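Side-chain contacts in possible periplasmic protein (Campylobacter jejuni, PDB 3RGC), which is a periplasmic SurA-like chaperone that may also have peptidyl-prolyl cis-trans isomerase activity: residues Val5-Glu10 with Val34-Lys39; Leu55-Ala60 with Lys95-Arg100. All coordinates share one frame; numbering follows the deposited sequence.

In the fold
Both contacts are small, partly buried and free of cross-segment hydrogen bonds, and both lie in the SurA-like N-terminal region, with centres about 22 Å apart. Contact 1 is the more peripheral, its centre about 26 Å from the centre of the chain against about 17 Å for contact 2. Contact 1 sets the hairpin turn that follows strand 3-7 against helix 30-48; contact 2 joins helix 54-67 to helix 86-107. Each has one buried aliphatic residue, V7 and L57. Contact 1 mixes methyl packing with a lysine chain and a carboxylate, whereas contact 2 is purely aliphatic where it touches. Helix 30-48 connects them, because E38 packs against K99.

Contact 1. Residues Val5-Glu10 with Val34-Lys39; sequences VVVDKE and VLINEK
K39 of helix 30-48 lays the root of its side chain against V7 and E10, which flank a tight type II' turn closed by paired backbone bonds between them. This hairpin of strands 3-7 and 10-13 belongs to a three-stranded antiparallel sheet, completed by strand 247-249, that packs on the helix in the SurA-like N-terminal region; I12 touches both V7 and K39. Starting at the backbone, K39 CB rests 3.9 Å from V7 CB and equally close to E10 OE1, with the two on adjacent sides. CG turns beside the backbone N (chi1 -61°), and a second bend at chi2 (-52°) brings CD to 3.8 Å from E10 OE1. From CD onward the chain runs straight and leaves the hairpin, so NZ stays 5.2 Å from E10 OE1 and makes no salt bridge with it. One turn back, I36 CG2 meets V7 CG2 at 4.3 Å. A compact, beta-branched valine suits this buried strand position, while lysine offers methylenes to the hairpin and still carries its charge outward. E10 OE1 lies 3.4 Å from K39 O, a meeting of two acceptors that contributes no bond. D8 adds a weak hydrogen bond to S43 of the same helix. Between these two segments, however, the hold is mainly aliphatic, with the nearby opposite charges probably adding only a diffuse attraction.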
loop_
_atom_site.group_PDB
_atom_site.type_symbol
_atom_site.label_atom_id
_atom_site.label_comp_id
_atom_site.label_asym_id
_atom_site.label_seq_id
_atom_site.Cartn_x
_atom_site.Cartn_y
_atom_site.Cartn_z
ATOM N N VAL B 5 21.767 30.098 -33.968
ATOM C CA VAL B 5 21.921 28.702 -34.367
ATOM C C VAL B 5 20.752 28.245 -35.248
ATOM O O VAL B 5 19.607 28.649 -35.055
ATOM C CB VAL B 5 22.028 27.764 -33.124
ATOM C CG1 VAL B 5 22.406 26.337 -33.542
ATOM C CG2 VAL B 5 23.036 28.305 -32.117
ATOM N N VAL B 6 21.051 27.418 -36.235
ATOM C CA VAL B 6 20.014 26.805 -37.032
ATOM C C VAL B 6 20.159 25.327 -36.769
ATOM O O VAL B 6 21.272 24.813 -36.756
ATOM C CB VAL B 6 20.218 27.104 -38.527
ATOM C CG1 VAL B 6 19.033 26.638 -39.333
ATOM C CG2 VAL B 6 20.415 28.580 -38.730
ATOM N N VAL B 7 19.040 24.657 -36.505
ATOM C CA VAL B 7 19.023 23.221 -36.251
ATOM C C VAL B 7 18.087 22.596 -37.270
ATOM O O VAL B 7 16.915 22.968 -37.354
ATOM C CB VAL B 7 18.534 22.903 -34.835
ATOM C CG1 VAL B 7 18.550 21.379 -34.584
ATOM C CG2 VAL B 7 19.384 23.632 -33.819
ATOM N N ASP B 8 18.608 21.647 -38.044
ATOM C CA ASP B 8 18.004 21.325 -39.325
ATOM C C ASP B 8 17.933 22.643 -40.074
ATOM O O ASP B 8 18.956 23.157 -40.535
ATOM C CB ASP B 8 16.611 20.730 -39.160
ATOM C CG ASP B 8 16.613 19.222 -39.263
ATOM O OD1 ASP B 8 15.596 18.595 -38.893
ATOM O OD2 ASP B 8 17.639 18.664 -39.713
ATOM N N LYS B 9 16.737 23.207 -40.169
ATOM C CA LYS B 9 16.595 24.534 -40.753
ATOM C C LYS B 9 15.965 25.502 -39.749
ATOM O O LYS B 9 15.894 26.709 -39.988
ATOM C CB LYS B 9 15.778 24.471 -42.046
ATOM N N GLU B 10 15.540 24.960 -38.611
ATOM C CA GLU B 10 14.864 25.732 -37.576
ATOM C C GLU B 10 15.804 26.659 -36.792
ATOM O O GLU B 10 16.732 26.209 -36.127
ATOM C CB GLU B 10 14.087 24.792 -36.652
ATOM C CG GLU B 10 12.949 24.087 -37.388
ATOM C CD GLU B 10 12.383 22.896 -36.636
ATOM O OE1 GLU B 10 12.434 22.900 -35.389
ATOM O OE2 GLU B 10 11.885 21.956 -37.300
ATOM N N VAL B 34 19.254 23.040 -24.274
ATOM C CA VAL B 34 17.804 22.864 -24.225
ATOM C C VAL B 34 17.173 23.229 -25.561
ATOM O O VAL B 34 16.393 22.459 -26.131
ATOM C CB VAL B 34 17.168 23.737 -23.132
ATOM C CG1 VAL B 34 15.694 23.957 -23.421
ATOM C CG2 VAL B 34 17.359 23.102 -21.776
ATOM N N LEU B 35 17.525 24.410 -26.064
ATOM C CA LEU B 35 16.956 24.898 -27.310
ATOM C C LEU B 35 17.311 23.981 -28.475
ATOM O O LEU B 35 16.491 23.756 -29.364
ATOM C CB LEU B 35 17.403 26.338 -27.581
ATOM C CG LEU B 35 16.658 27.427 -26.804
ATOM C CD1 LEU B 35 17.287 28.786 -27.040
ATOM C CD2 LEU B 35 15.187 27.458 -27.214
ATOM N N ILE B 36 18.522 23.425 -28.462
ATOM C CA ILE B 36 18.919 22.527 -29.542
ATOM C C ILE B 36 18.049 21.281 -29.490
ATOM O O ILE B 36 17.471 20.880 -30.492
ATOM C CB ILE B 36 20.405 22.135 -29.489
ATOM C CG1 ILE B 36 21.295 23.365 -29.668
ATOM C CG2 ILE B 36 20.723 21.107 -30.549
ATOM C CD1 ILE B 36 22.722 23.020 -29.930
ATOM N N ASN B 37 17.925 20.690 -28.311
ATOM C CA ASN B 37 17.064 19.520 -28.159
ATOM C C ASN B 37 15.584 19.810 -28.446
ATOM O O ASN B 37 14.895 18.978 -29.027
ATOM C CB ASN B 37 17.239 18.892 -26.771
ATOM C CG ASN B 37 16.367 17.668 -26.570
ATOM O OD1 ASN B 37 16.718 16.561 -26.986
ATOM N ND2 ASN B 37 15.224 17.860 -25.919
ATOM N N GLU B 38 15.086 20.979 -28.049
ATOM C CA GLU B 38 13.692 21.310 -28.355
ATOM C C GLU B 38 13.460 21.354 -29.848
ATOM O O GLU B 38 12.412 20.949 -30.328
ATOM C CB GLU B 38 13.286 22.646 -27.765
ATOM C CG GLU B 38 12.876 22.587 -26.316
ATOM C CD GLU B 38 12.330 23.916 -25.841
ATOM O OE1 GLU B 38 12.113 24.802 -26.703
ATOM O OE2 GLU B 38 12.122 24.074 -24.616
ATOM N N LYS B 39 14.431 21.854 -30.599
ATOM C CA LYS B 39 14.241 21.914 -32.048
ATOM C C LYS B 39 14.247 20.519 -32.658
ATOM O O LYS B 39 13.506 20.249 -33.594
ATOM C CB LYS B 39 15.283 22.802 -32.717
ATOM C CG LYS B 39 15.246 24.242 -32.254
ATOM C CD LYS B 39 13.843 24.804 -32.358
ATOM C CE LYS B 39 13.800 26.255 -31.936
ATOM N NZ LYS B 39 12.414 26.797 -32.019
#

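Contact 2. Residues Leu55-Ala60 with Lys95-Arg100; sequences LELDDA and KDLEKR
L97 of helix 86-107 points its side chain at L57 and A60 of helix 54-67, in a helix-helix packing within the SurA-like N-terminal region. The two leucines are turned at about a right angle to each other and meet by their ends. In L97, CG stands beside the backbone N and the chain then runs on nearly straight (chi2 167°), which carries CD1 out from its helix as the leading methyl. L57 starts differently: its CG is anti to the backbone N (chi1 175°), and although its CB does not aim at the other helix, the branch at CG swings CD1 across to L97. A60, one turn further along, faces L97 directly. Its single methyl is short enough to let the leucine approach the helix, and L97 sets both its branches against it, with CD2 reaching A60 CB at 4.0 Å. L97 thus fits beside two residues spaced three apart on one helical face, one long and buried, the other small. F93, on the same helix as L97, extends the apolar seam by touching both L57 and A60. Charged residues stand at its margins, where E56 pairs with K101 and D58 with R90 in salt bridges that link the same two helices. At the centre of the contact is one carbon, L97 CD1, which lies 3.7 Å from A60 CB and 3.8 Å from L57 CD1.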
loop_
_atom_site.group_PDB
_atom_site.type_symbol
_atom_site.label_atom_id
_atom_site.label_comp_id
_atom_site.label_asym_id
_atom_site.label_seq_id
_atom_site.Cartn_x
_atom_site.Cartn_y
_atom_site.Cartn_z
ATOM N N LEU B 55 -9.697 18.874 -27.772
ATOM C CA LEU B 55 -10.434 17.849 -27.026
ATOM C C LEU B 55 -9.531 16.867 -26.284
ATOM O O LEU B 55 -9.820 16.513 -25.157
ATOM C CB LEU B 55 -11.420 17.083 -27.905
ATOM C CG LEU B 55 -12.468 17.916 -28.653
ATOM C CD1 LEU B 55 -13.463 16.997 -29.336
ATOM C CD2 LEU B 55 -13.183 18.884 -27.729
ATOM N N GLU B 56 -8.457 16.415 -26.918
ATOM C CA GLU B 56 -7.445 15.657 -26.206
ATOM C C GLU B 56 -6.902 16.475 -25.050
ATOM O O GLU B 56 -6.725 15.961 -23.959
ATOM C CB GLU B 56 -6.269 15.335 -27.113
ATOM C CG GLU B 56 -6.557 14.347 -28.197
ATOM C CD GLU B 56 -5.327 14.110 -29.024
ATOM O OE1 GLU B 56 -4.998 14.995 -29.843
ATOM O OE2 GLU B 56 -4.669 13.069 -28.817
ATOM N N LEU B 57 -6.610 17.747 -25.310
ATOM C CA LEU B 57 -6.037 18.615 -24.288
ATOM C C LEU B 57 -7.004 18.757 -23.126
ATOM O O LEU B 57 -6.607 18.610 -21.970
ATOM C CB LEU B 57 -5.674 19.991 -24.848
ATOM C CG LEU B 57 -5.183 21.027 -23.826
ATOM C CD1 LEU B 57 -3.834 20.646 -23.284
ATOM C CD2 LEU B 57 -5.086 22.383 -24.456
ATOM N N ASP B 58 -8.275 19.007 -23.439
ATOM C CA ASP B 58 -9.299 19.151 -22.404
ATOM C C ASP B 58 -9.518 17.838 -21.679
ATOM O O ASP B 58 -9.697 17.818 -20.466
ATOM C CB ASP B 58 -10.633 19.627 -22.992
ATOM C CG ASP B 58 -10.577 21.060 -23.494
ATOM O OD1 ASP B 58 -9.672 21.810 -23.071
ATOM O OD2 ASP B 58 -11.447 21.435 -24.313
ATOM N N ASP B 59 -9.509 16.736 -22.422
ATOM C CA ASP B 59 -9.706 15.447 -21.797
ATOM C C ASP B 59 -8.570 15.170 -20.823
ATOM O O ASP B 59 -8.775 14.581 -19.770
ATOM C CB ASP B 59 -9.795 14.323 -22.822
ATOM C CG ASP B 59 -9.990 12.966 -22.162
ATOM O OD1 ASP B 59 -10.886 12.875 -21.295
ATOM O OD2 ASP B 59 -9.248 12.004 -22.483
ATOM N N ALA B 60 -7.367 15.597 -21.186
ATOM C CA ALA B 60 -6.203 15.361 -20.346
ATOM C C ALA B 60 -6.253 16.244 -19.103
ATOM O O ALA B 60 -5.848 15.823 -18.014
ATOM C CB ALA B 60 -4.931 15.601 -21.115
ATOM N N LYS B 95 2.054 21.380 -24.489
ATOM C CA LYS B 95 3.399 21.053 -24.951
ATOM C C LYS B 95 3.963 19.808 -24.274
ATOM O O LYS B 95 4.634 19.003 -24.917
ATOM C CB LYS B 95 4.343 22.236 -24.756
ATOM C CG LYS B 95 4.194 23.295 -25.828
ATOM C CD LYS B 95 4.933 24.574 -25.472
ATOM C CE LYS B 95 4.705 25.637 -26.533
ATOM N NZ LYS B 95 5.053 27.001 -26.048
ATOM N N ASP B 96 3.704 19.663 -22.976
ATOM C CA ASP B 96 4.029 18.433 -22.259
ATOM C C ASP B 96 3.365 17.204 -22.888
ATOM O O ASP B 96 3.971 16.129 -22.949
ATOM C CB ASP B 96 3.589 18.530 -20.793
ATOM C CG ASP B 96 4.303 19.637 -20.039
ATOM O OD1 ASP B 96 5.414 20.028 -20.471
ATOM O OD2 ASP B 96 3.756 20.111 -19.012
ATOM N N LEU B 97 2.118 17.353 -23.333
ATOM C CA LEU B 97 1.403 16.229 -23.944
ATOM C C LEU B 97 1.956 15.894 -25.321
ATOM O O LEU B 97 2.042 14.721 -25.691
ATOM C CB LEU B 97 -0.092 16.506 -24.068
ATOM C CG LEU B 97 -0.932 16.596 -22.793
ATOM C CD1 LEU B 97 -2.309 17.193 -23.114
ATOM C CD2 LEU B 97 -1.072 15.230 -22.148
ATOM N N GLU B 98 2.296 16.927 -26.088
ATOM C CA GLU B 98 2.890 16.723 -27.396
ATOM C C GLU B 98 4.195 15.958 -27.209
ATOM O O GLU B 98 4.450 14.976 -27.909
ATOM C CB GLU B 98 3.147 18.056 -28.104
ATOM C CG GLU B 98 1.908 18.766 -28.598
ATOM C CD GLU B 98 2.186 20.219 -28.995
ATOM O OE1 GLU B 98 3.017 20.866 -28.326
ATOM O OE2 GLU B 98 1.583 20.716 -29.974
ATOM N N LYS B 99 5.003 16.399 -26.248
ATOM C CA LYS B 99 6.261 15.732 -25.932
ATOM C C LYS B 99 6.018 14.300 -25.456
ATOM O O LYS B 99 6.776 13.386 -25.811
ATOM C CB LYS B 99 7.066 16.508 -24.879
ATOM C CG LYS B 99 7.679 17.828 -25.369
ATOM C CD LYS B 99 8.470 18.532 -24.241
ATOM C CE LYS B 99 8.903 19.939 -24.632
ATOM N NZ LYS B 99 10.399 20.091 -24.626
ATOM N N ARG B 100 4.967 14.096 -24.667
ATOM C CA ARG B 100 4.639 12.742 -24.218
ATOM C C ARG B 100 4.200 11.851 -25.379
ATOM O O ARG B 100 4.629 10.699 -25.459
ATOM C CB ARG B 100 3.584 12.732 -23.105
ATOM C CG ARG B 100 4.185 12.798 -21.708
ATOM C CD ARG B 100 3.173 12.481 -20.612
ATOM N NE ARG B 100 2.239 13.578 -20.380
ATOM C CZ ARG B 100 2.566 14.723 -19.789
ATOM N NH1 ARG B 100 3.813 14.932 -19.381
ATOM N NH2 ARG B 100 1.649 15.666 -19.617
#